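Local coordinates for protein lasso peptide isopeptidase AtxE2 (Asticcacaulis excentricus, PDB 5TXE) that hydrolyses the isopeptide bond of the threaded lasso peptides astexin-2 and astexin-3, converting them to linear peptides, at residues 38-48 against 445-456; 298-306 against 316-324. The protein carries 1 engineered substitution. All blocks are in the same frame, centred on the assembly; numbering follows the deposited sequence.

Interaction 1: residues 38-48 against 445-456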
loop_
_atom_site.group_PDB
_atom_site.type_symbol
_atom_site.label_atom_id
_atom_site.label_comp_id
_atom_site.label_asym_id
_atom_site.label_seq_id
_atom_site.Cartn_x
_atom_site.Cartn_y
_atom_site.Cartn_z
ATOM N N VAL A 38 -13.636 -11.317 16.193
ATOM C CA VAL A 38 -12.860 -10.184 15.715
ATOM C C VAL A 38 -13.796 -9.117 15.217
ATOM O O VAL A 38 -14.504 -9.306 14.198
ATOM C CB VAL A 38 -11.941 -10.578 14.584
ATOM C CG1 VAL A 38 -11.153 -9.371 14.095
ATOM C CG2 VAL A 38 -10.965 -11.628 15.070
ATOM N N THR A 39 -13.843 -8.021 15.975
ATOM C CA THR A 39 -14.734 -6.892 15.693
ATOM C C THR A 39 -13.969 -5.723 15.088
ATOM O O THR A 39 -12.729 -5.739 15.027
ATOM C CB THR A 39 -15.375 -6.400 16.967
ATOM O OG1 THR A 39 -14.346 -5.964 17.830
ATOM C CG2 THR A 39 -16.188 -7.530 17.641
ATOM N N PRO A 40 -14.696 -4.711 14.595
ATOM C CA PRO A 40 -13.944 -3.538 14.102
ATOM C C PRO A 40 -13.033 -2.898 15.159
ATOM O O PRO A 40 -11.966 -2.464 14.834
ATOM C CB PRO A 40 -15.045 -2.563 13.709
ATOM C CG PRO A 40 -16.209 -3.451 13.377
ATOM C CD PRO A 40 -16.144 -4.531 14.411
ATOM N N GLU A 41 -13.454 -2.912 16.414
ATOM C CA GLU A 41 -12.661 -2.405 17.573
ATOM C C GLU A 41 -11.357 -3.188 17.744
ATOM O O GLU A 41 -10.327 -2.614 18.030
ATOM C CB GLU A 41 -13.527 -2.394 18.881
ATOM C CG GLU A 41 -14.623 -1.272 18.957
ATOM C CD GLU A 41 -15.854 -1.477 18.013
ATOM O OE1 GLU A 41 -16.172 -2.659 17.597
ATOM O OE2 GLU A 41 -16.526 -0.440 17.640
ATOM N N VAL A 42 -11.401 -4.496 17.509
ATOM C CA VAL A 42 -10.207 -5.319 17.591
ATOM C C VAL A 42 -9.303 -5.040 16.388
ATOM O O VAL A 42 -8.113 -4.824 16.545
ATOM C CB VAL A 42 -10.569 -6.834 17.681
ATOM C CG1 VAL A 42 -9.315 -7.711 17.717
ATOM C CG2 VAL A 42 -11.401 -7.095 18.937
ATOM N N LEU A 43 -9.887 -5.014 15.190
ATOM C CA LEU A 43 -9.105 -4.871 13.964
ATOM C C LEU A 43 -8.350 -3.547 13.908
ATOM O O LEU A 43 -7.171 -3.492 13.569
ATOM C CB LEU A 43 -10.025 -4.984 12.759
ATOM C CG LEU A 43 -9.380 -4.844 11.394
ATOM C CD1 LEU A 43 -8.358 -5.966 11.209
ATOM C CD2 LEU A 43 -10.421 -4.877 10.276
ATOM N N VAL A 44 -9.024 -2.456 14.240
ATOM C CA VAL A 44 -8.373 -1.173 14.119
ATOM C C VAL A 44 -7.199 -1.058 15.095
ATOM O O VAL A 44 -6.243 -0.328 14.827
ATOM C CB VAL A 44 -9.364 0.002 14.282
ATOM C CG1 VAL A 44 -9.820 0.154 15.723
ATOM C CG2 VAL A 44 -8.703 1.326 13.900
ATOM N N ARG A 45 -7.231 -1.804 16.199
ATOM C CA ARG A 45 -6.131 -1.752 17.155
ATOM C C ARG A 45 -4.989 -2.744 16.893
ATOM O O ARG A 45 -4.044 -2.779 17.665
ATOM C CB ARG A 45 -6.683 -2.013 18.548
ATOM C CG ARG A 45 -7.583 -0.913 19.095
ATOM C CD ARG A 45 -8.148 -1.337 20.445
ATOM N NE ARG A 45 -8.764 -0.237 21.160
ATOM C CZ ARG A 45 -9.998 0.170 20.974
ATOM N NH1 ARG A 45 -10.771 -0.408 20.065
ATOM N NH2 ARG A 45 -10.471 1.161 21.704
ATOM N N LEU A 46 -5.086 -3.589 15.872
ATOM C CA LEU A 46 -3.942 -4.534 15.567
ATOM C C LEU A 46 -2.754 -3.750 15.087
ATOM O O LEU A 46 -2.847 -2.996 14.101
ATOM C CB LEU A 46 -4.346 -5.580 14.542
ATOM C CG LEU A 46 -5.421 -6.579 15.008
ATOM C CD1 LEU A 46 -5.889 -7.504 13.894
ATOM C CD2 LEU A 46 -4.917 -7.417 16.167
ATOM N N ALA A 47 -1.643 -3.870 15.811
ATOM C CA ALA A 47 -0.452 -3.111 15.537
ATOM C C ALA A 47 0.173 -3.525 14.225
ATOM O O ALA A 47 -0.202 -4.568 13.671
ATOM C CB ALA A 47 0.540 -3.323 16.651
ATOM N N ASP A 48 1.052 -2.665 13.717
ATOM C CA ASP A 48 1.717 -2.869 12.440
ATOM C C ASP A 48 3.191 -2.428 12.542
ATOM O O ASP A 48 3.610 -1.780 13.514
ATOM C CB ASP A 48 0.992 -2.122 11.301
ATOM C CG ASP A 48 1.048 -2.899 9.918
ATOM O OD1 ASP A 48 1.698 -4.005 9.777
ATOM O OD2 ASP A 48 0.448 -2.370 8.940
ATOM N N ARG A 445 -6.912 -7.553 6.319
ATOM C CA ARG A 445 -7.157 -6.437 7.236
ATOM C C ARG A 445 -8.312 -5.627 6.627
ATOM O O ARG A 445 -9.475 -5.946 6.917
ATOM C CB ARG A 445 -5.873 -5.649 7.433
ATOM C CG ARG A 445 -5.907 -4.466 8.378
ATOM C CD ARG A 445 -4.612 -3.681 8.585
ATOM N NE ARG A 445 -3.589 -4.347 9.340
ATOM C CZ ARG A 445 -3.408 -4.191 10.635
ATOM N NH1 ARG A 445 -4.241 -3.479 11.367
ATOM N NH2 ARG A 445 -2.417 -4.817 11.188
ATOM N N GLY A 446 -8.025 -4.659 5.758
ATOM C CA GLY A 446 -9.094 -3.801 5.198
ATOM C C GLY A 446 -9.041 -3.680 3.690
ATOM O O GLY A 446 -9.667 -2.796 3.091
ATOM N N GLY A 447 -8.302 -4.581 3.046
ATOM C CA GLY A 447 -8.106 -4.489 1.601
ATOM C C GLY A 447 -7.259 -3.292 1.296
ATOM O O GLY A 447 -6.637 -2.735 2.194
ATOM N N THR A 448 -7.220 -2.849 0.052
ATOM C CA THR A 448 -6.307 -1.775 -0.286
ATOM C C THR A 448 -6.734 -0.529 0.427
ATOM O O THR A 448 -7.917 -0.152 0.430
ATOM C CB THR A 448 -6.306 -1.525 -1.798
ATOM O OG1 THR A 448 -5.941 -2.740 -2.444
ATOM C CG2 THR A 448 -5.312 -0.481 -2.151
ATOM N N GLY A 449 -5.773 0.117 1.059
ATOM C CA GLY A 449 -6.057 1.333 1.838
ATOM C C GLY A 449 -6.653 1.129 3.200
ATOM O O GLY A 449 -6.931 2.082 3.907
ATOM N N ASP A 450 -6.838 -0.110 3.584
ATOM C CA ASP A 450 -7.401 -0.465 4.882
ATOM C C ASP A 450 -8.733 0.245 5.183
ATOM O O ASP A 450 -8.854 1.003 6.146
ATOM C CB ASP A 450 -6.358 -0.248 6.021
ATOM C CG ASP A 450 -6.850 -0.850 7.370
ATOM O OD1 ASP A 450 -7.988 -1.417 7.366
ATOM O OD2 ASP A 450 -6.152 -0.692 8.411
ATOM N N GLU A 451 -9.728 -0.013 4.339
ATOM C CA GLU A 451 -11.008 0.684 4.395
ATOM C C GLU A 451 -12.178 -0.265 4.660
ATOM O O GLU A 451 -13.253 0.183 5.063
ATOM C CB GLU A 451 -11.361 1.219 3.005
ATOM C CG GLU A 451 -11.076 2.612 2.610
ATOM C CD GLU A 451 -11.650 3.730 3.501
ATOM O OE1 GLU A 451 -12.683 4.454 3.149
ATOM O OE2 GLU A 451 -10.911 3.945 4.487
ATOM N N ASN A 452 -12.031 -1.529 4.282
ATOM C CA ASN A 452 -13.173 -2.430 4.283
ATOM C C ASN A 452 -12.843 -3.661 5.073
ATOM O O ASN A 452 -12.055 -4.481 4.616
ATOM C CB ASN A 452 -13.565 -2.780 2.860
ATOM C CG ASN A 452 -14.097 -1.557 2.099
ATOM O OD1 ASN A 452 -15.243 -1.186 2.270
ATOM N ND2 ASN A 452 -13.227 -0.908 1.300
ATOM N N PRO A 453 -13.441 -3.806 6.254
ATOM C CA PRO A 453 -12.902 -4.714 7.289
ATOM C C PRO A 453 -13.288 -6.216 7.100
ATOM O O PRO A 453 -14.447 -6.614 7.310
ATOM C CB PRO A 453 -13.515 -4.152 8.557
ATOM C CG PRO A 453 -14.800 -3.618 8.120
ATOM C CD PRO A 453 -14.627 -3.092 6.735
ATOM N N ILE A 454 -12.331 -7.021 6.696
ATOM C CA ILE A 454 -12.653 -8.296 6.091
ATOM C C ILE A 454 -13.135 -9.263 7.149
ATOM O O ILE A 454 -14.221 -9.819 7.043
ATOM C CB ILE A 454 -11.414 -8.830 5.354
ATOM C CG1 ILE A 454 -11.255 -8.039 4.083
ATOM C CG2 ILE A 454 -11.575 -10.326 5.020
ATOM C CD1 ILE A 454 -9.904 -8.195 3.463
ATOM N N LEU A 455 -12.362 -9.418 8.204
ATOM C CA LEU A 455 -12.742 -10.387 9.215
ATOM C C LEU A 455 -13.994 -9.955 9.945
ATOM O O LEU A 455 -14.883 -10.758 10.114
ATOM C CB LEU A 455 -11.544 -10.676 10.162
ATOM C CG LEU A 455 -10.232 -11.166 9.465
ATOM C CD1 LEU A 455 -9.097 -11.418 10.483
ATOM C CD2 LEU A 455 -10.500 -12.447 8.693
ATOM N N PRO A 456 -14.093 -8.659 10.372
ATOM C CA PRO A 456 -15.351 -8.230 10.934
ATOM C C PRO A 456 -16.561 -8.410 10.032
ATOM O O PRO A 456 -17.633 -8.741 10.519
ATOM C CB PRO A 456 -15.097 -6.775 11.258
ATOM C CG PRO A 456 -13.620 -6.687 11.482
ATOM C CD PRO A 456 -13.065 -7.604 10.461
HETATM O O HOH W 1 -6.599 -1.720 10.786
HETATM O O HOH W 2 -0.235 -6.252 9.512
#
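Arg-445 supplies the direct hydrogen bonds between the two segments. Its guanidinium meets the carbonyls of Leu-46 and Ala-47 edge-on: NH1 donates to Leu-46 O at 3.1 Å (154° at the hydrogen), approaching tilted from the carbonyl plane, while NH2 adds weak bonds to Leu-46 O and Ala-47 O. The chain is extended up to CD and bends at chi3 (-71°), which turns the planar group along the outgoing end of the 38-48 segment.

Two waters lie in the guanidinium plane and widen this polar edge. Water 1, 3.0 Å from Arg-445 NH1, donates to Asp-450 OD2 and weakly to Leu-43 O; water 2 joins Arg-445 NH2 to Asp-48 OD1. Asp-48 OD2 lies 4.4 Å from Arg-445 NH2, well out of the plane, so only charge, and no N-H, links the two. A methionine in place of Arg-445 would probably leave the Leu-46 carbonyl without its donor and the two waters without the group that ties them to this segment.

The apolar half centres on Leu-43. Its CD2 sits 3.6 Å from Pro-453 CB and 3.8 Å from Pro-456 CD, and CD1 rests on the aliphatic stem of Arg-445, 4.0 Å from CG. Pro-456 CB also slides past Pro-40 CD at 4.0 Å. Val-38 CG1 touches Leu-455 CB at 4.2 Å.

Tyr-650 of helix 643-662 also packs against Leu-43. A short N-terminal helix thus packs on the loop between strand 431-436 and helix 454-459, an arrangement consistent with the alpha/beta-hydrolase domain of prolyl oligopeptidase relatives, which N-terminal residues help to build.

Interaction 2: residues 298-306 against 316-324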
loop_
_atom_site.group_PDB
_atom_site.type_symbol
_atom_site.label_atom_id
_atom_site.label_comp_id
_atom_site.label_asym_id
_atom_site.label_seq_id
_atom_site.Cartn_x
_atom_site.Cartn_y
_atom_site.Cartn_z
ATOM N N GLU A 298 17.375 -22.135 -15.689
ATOM C CA GLU A 298 16.306 -22.705 -14.873
ATOM C C GLU A 298 15.134 -21.734 -14.718
ATOM O O GLU A 298 15.286 -20.510 -14.716
ATOM C CB GLU A 298 16.785 -23.094 -13.473
ATOM C CG GLU A 298 18.122 -23.807 -13.391
ATOM C CD GLU A 298 18.000 -25.310 -13.441
ATOM O OE1 GLU A 298 17.441 -25.867 -12.467
ATOM O OE2 GLU A 298 18.514 -25.922 -14.413
ATOM N N GLU A 299 13.959 -22.312 -14.584
ATOM C CA GLU A 299 12.748 -21.546 -14.435
ATOM C C GLU A 299 12.773 -20.783 -13.095
ATOM O O GLU A 299 12.280 -19.667 -12.973
ATOM C CB GLU A 299 11.525 -22.501 -14.530
ATOM C CG GLU A 299 10.210 -21.793 -14.844
ATOM C CD GLU A 299 9.611 -21.120 -13.626
ATOM O OE1 GLU A 299 9.689 -21.711 -12.518
ATOM O OE2 GLU A 299 9.109 -19.982 -13.762
ATOM N N ALA A 300 13.339 -21.407 -12.087
ATOM C CA ALA A 300 13.442 -20.810 -10.768
ATOM C C ALA A 300 14.155 -19.466 -10.709
ATOM O O ALA A 300 13.983 -18.749 -9.757
ATOM C CB ALA A 300 14.142 -21.784 -9.860
ATOM N N CYS A 301 14.939 -19.130 -11.721
ATOM C CA CYS A 301 15.829 -17.945 -11.727
ATOM C C CYS A 301 15.076 -16.789 -12.309
ATOM O O CYS A 301 15.644 -15.716 -12.485
ATOM C CB CYS A 301 17.103 -18.206 -12.619
ATOM S SG CYS A 301 18.422 -19.241 -11.868
ATOM N N GLN A 302 13.806 -16.995 -12.665
ATOM C CA GLN A 302 13.008 -15.923 -13.310
ATOM C C GLN A 302 12.267 -15.051 -12.336
ATOM O O GLN A 302 11.648 -15.542 -11.390
ATOM C CB GLN A 302 11.975 -16.493 -14.287
ATOM C CG GLN A 302 12.586 -17.375 -15.374
ATOM C CD GLN A 302 11.943 -17.166 -16.704
ATOM O OE1 GLN A 302 10.709 -17.294 -16.883
ATOM N NE2 GLN A 302 12.767 -16.802 -17.652
ATOM N N ASN A 303 12.327 -13.759 -12.609
ATOM C CA ASN A 303 11.588 -12.730 -11.899
ATOM C C ASN A 303 11.884 -12.679 -10.399
ATOM O O ASN A 303 11.023 -12.528 -9.559
ATOM C CB ASN A 303 10.113 -12.862 -12.231
ATOM C CG ASN A 303 9.830 -12.463 -13.673
ATOM O OD1 ASN A 303 10.304 -11.425 -14.171
ATOM N ND2 ASN A 303 9.130 -13.326 -14.374
ATOM N N ILE A 304 13.165 -12.735 -10.087
ATOM C CA ILE A 304 13.637 -12.618 -8.726
ATOM C C ILE A 304 13.248 -11.255 -8.189
ATOM O O ILE A 304 13.329 -10.256 -8.886
ATOM C CB ILE A 304 15.174 -12.841 -8.672
ATOM C CG1 ILE A 304 15.432 -14.324 -8.956
ATOM C CG2 ILE A 304 15.782 -12.426 -7.326
ATOM C CD1 ILE A 304 16.877 -14.682 -9.240
ATOM N N THR A 305 12.855 -11.206 -6.930
ATOM C CA THR A 305 12.538 -9.909 -6.278
ATOM C C THR A 305 13.557 -9.448 -5.233
ATOM O O THR A 305 13.531 -8.316 -4.799
ATOM C CB THR A 305 11.155 -9.964 -5.651
ATOM O OG1 THR A 305 11.067 -11.152 -4.860
ATOM C CG2 THR A 305 10.094 -9.996 -6.750
ATOM N N ARG A 306 14.433 -10.338 -4.814
ATOM C CA ARG A 306 15.404 -9.993 -3.810
ATOM C C ARG A 306 16.479 -11.060 -3.803
ATOM O O ARG A 306 16.161 -12.241 -3.789
ATOM C CB ARG A 306 14.742 -9.956 -2.411
ATOM C CG ARG A 306 15.125 -8.758 -1.569
ATOM C CD ARG A 306 16.622 -8.639 -1.354
ATOM N NE ARG A 306 16.956 -7.613 -0.372
ATOM C CZ ARG A 306 18.206 -7.212 -0.073
ATOM N NH1 ARG A 306 19.281 -7.750 -0.667
ATOM N NH2 ARG A 306 18.400 -6.259 0.851
ATOM N N LEU A 316 24.288 -18.027 -3.029
ATOM C CA LEU A 316 23.362 -16.957 -3.255
ATOM C C LEU A 316 21.993 -17.426 -2.777
ATOM O O LEU A 316 21.621 -18.591 -2.996
ATOM C CB LEU A 316 23.297 -16.654 -4.733
ATOM C CG LEU A 316 22.436 -15.473 -5.101
ATOM C CD1 LEU A 316 23.095 -14.159 -4.711
ATOM C CD2 LEU A 316 22.112 -15.513 -6.570
ATOM N N TYR A 317 21.280 -16.545 -2.059
ATOM C CA TYR A 317 19.884 -16.791 -1.705
ATOM C C TYR A 317 19.003 -15.787 -2.426
ATOM O O TYR A 317 19.398 -14.650 -2.634
ATOM C CB TYR A 317 19.673 -16.627 -0.228
ATOM C CG TYR A 317 20.605 -17.394 0.649
ATOM C CD1 TYR A 317 20.359 -18.718 0.977
ATOM C CD2 TYR A 317 21.723 -16.767 1.204
ATOM C CE1 TYR A 317 21.216 -19.412 1.811
ATOM C CE2 TYR A 317 22.578 -17.447 2.069
ATOM C CZ TYR A 317 22.347 -18.769 2.375
ATOM O OH TYR A 317 23.253 -19.442 3.229
ATOM N N PHE A 318 17.814 -16.219 -2.843
ATOM C CA PHE A 318 16.890 -15.298 -3.440
ATOM C C PHE A 318 15.418 -15.594 -3.234
ATOM O O PHE A 318 15.024 -16.735 -2.963
ATOM C CB PHE A 318 17.204 -15.056 -4.913
ATOM C CG PHE A 318 17.114 -16.260 -5.792
ATOM C CD1 PHE A 318 15.895 -16.681 -6.276
ATOM C CD2 PHE A 318 18.260 -16.917 -6.223
ATOM C CE1 PHE A 318 15.798 -17.750 -7.138
ATOM C CE2 PHE A 318 18.169 -17.989 -7.097
ATOM C CZ PHE A 318 16.933 -18.404 -7.555
ATOM N N LEU A 319 14.630 -14.534 -3.344
ATOM C CA LEU A 319 13.178 -14.601 -3.221
ATOM C C LEU A 319 12.520 -14.388 -4.541
ATOM O O LEU A 319 13.059 -13.682 -5.406
ATOM C CB LEU A 319 12.657 -13.446 -2.357
ATOM C CG LEU A 319 12.810 -13.599 -0.852
ATOM C CD1 LEU A 319 12.309 -12.345 -0.142
ATOM C CD2 LEU A 319 12.039 -14.809 -0.379
ATOM N N ARG A 320 11.330 -14.949 -4.679
ATOM C CA ARG A 320 10.509 -14.618 -5.819
ATOM C C ARG A 320 9.072 -15.029 -5.572
ATOM O O ARG A 320 8.757 -15.718 -4.605
ATOM C CB ARG A 320 10.995 -15.315 -7.069
ATOM C CG ARG A 320 10.716 -16.815 -6.971
ATOM C CD ARG A 320 11.333 -17.721 -7.994
ATOM N NE ARG A 320 10.953 -17.433 -9.335
ATOM C CZ ARG A 320 10.297 -18.272 -10.120
ATOM N NH1 ARG A 320 9.913 -19.475 -9.693
ATOM N NH2 ARG A 320 10.025 -17.867 -11.349
ATOM N N ARG A 321 8.206 -14.590 -6.473
ATOM C CA ARG A 321 6.811 -15.021 -6.463
ATOM C C ARG A 321 6.613 -16.135 -7.449
ATOM O O ARG A 321 7.273 -16.156 -8.465
ATOM C CB ARG A 321 5.914 -13.850 -6.829
ATOM C CG ARG A 321 5.918 -12.845 -5.715
ATOM C CD ARG A 321 6.014 -11.425 -6.179
ATOM N NE ARG A 321 6.077 -10.536 -5.015
ATOM C CZ ARG A 321 5.184 -9.586 -4.712
ATOM N NH1 ARG A 321 4.147 -9.332 -5.503
ATOM N NH2 ARG A 321 5.356 -8.852 -3.612
ATOM N N GLU A 322 5.743 -17.074 -7.119
ATOM C CA GLU A 322 5.498 -18.207 -7.990
ATOM C C GLU A 322 4.154 -18.900 -7.655
ATOM O O GLU A 322 3.423 -18.449 -6.801
ATOM C CB GLU A 322 6.672 -19.206 -7.895
ATOM C CG GLU A 322 6.901 -19.780 -6.516
ATOM C CD GLU A 322 8.096 -20.739 -6.493
ATOM O OE1 GLU A 322 9.141 -20.413 -7.101
ATOM O OE2 GLU A 322 7.993 -21.811 -5.841
ATOM N N GLY A 323 3.859 -19.988 -8.353
ATOM C CA GLY A 323 2.626 -20.730 -8.229
ATOM C C GLY A 323 1.542 -20.120 -9.113
ATOM O O GLY A 323 1.780 -19.146 -9.825
ATOM N N TRP A 324 0.332 -20.666 -9.035
ATOM C CA TRP A 324 -0.791 -20.160 -9.825
ATOM C C TRP A 324 -0.994 -18.630 -9.582
ATOM O O TRP A 324 -1.090 -18.174 -8.428
ATOM C CB TRP A 324 -2.048 -20.898 -9.426
ATOM C CG TRP A 324 -3.252 -20.574 -10.253
ATOM C CD1 TRP A 324 -4.212 -19.680 -9.964
ATOM C CD2 TRP A 324 -3.666 -21.237 -11.451
ATOM N NE1 TRP A 324 -5.200 -19.712 -10.913
ATOM C CE2 TRP A 324 -4.880 -20.652 -11.849
ATOM C CE3 TRP A 324 -3.117 -22.263 -12.236
ATOM C CZ2 TRP A 324 -5.561 -21.052 -12.995
ATOM C CZ3 TRP A 324 -3.795 -22.671 -13.373
ATOM C CH2 TRP A 324 -5.011 -22.053 -13.751
HETATM O O HOH W 3 8.516 -13.011 -8.810
#
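The contact belongs to an antiparallel beta hairpin, strands 304-310 and 315-322, together with the short 3-10 turn that leads into it. Near the start of the hairpin Thr-305 N donates to Leu-319 O (2.9 Å) and Leu-319 N to Arg-306 O (2.8 Å), so that two residues face one, as in a beta bulge. Water 3 continues the link, donating to Asn-303 O and accepting from Arg-321 N. The hydroxyl of Thr-305 is held by Glu-56.

Phe-318 CG stands between its backbone N and carbonyl carbon (chi1 62°), which lays one ring face against Ile-304. The Ile-304 CD1 methyl lies over the ring centre in a CH-pi contact, 3.7 Å from the centroid and 10° off the normal, and Ala-300 O meets the ring edge, 3.3 Å from CE1. These strands are the first two of a four-stranded antiparallel blade of the beta-propeller; Ile-304 also touches Leu-284 of the preceding blade.

Arg-320, bent at chi3, fastens the turn. NE and NH2 grip Gln-302 O side-on, at 2.9 and 2.8 Å, with the oxygen near the guanidinium plane, while the Ala-300 carbonyl carbon lies over one face. NH2 forms a salt bridge with Glu-299 OE2 through a weak hydrogen bond (3.3 Å), and NH1 a shorter one, 2.9 Å, with Glu-322 OE1. Glu-322 is shared further with Arg-343 and Tyr-332.

From the N terminus, the chain enters interaction 1 at once: residues 38-48 pack against 445-456, and the long loop they close holds 396 residues, far richer in strand than in helix, including the propeller sheets. Interaction 2 falls within that loop. It is local: only nine residues, which finish strand 304-310 and make the turn, separate 298-306 from 316-324, so the two contacts nest and do not cross. The centres of interactions 1 and 2 lie about 31 Å apart, and their nearest atoms about 12 Å, without touching. Interaction 1 joins the beginning of the chain to the hydrolase domain where strand 48-49 begins the first propeller sheet; interaction 2 shapes a single blade and its junction with the preceding one.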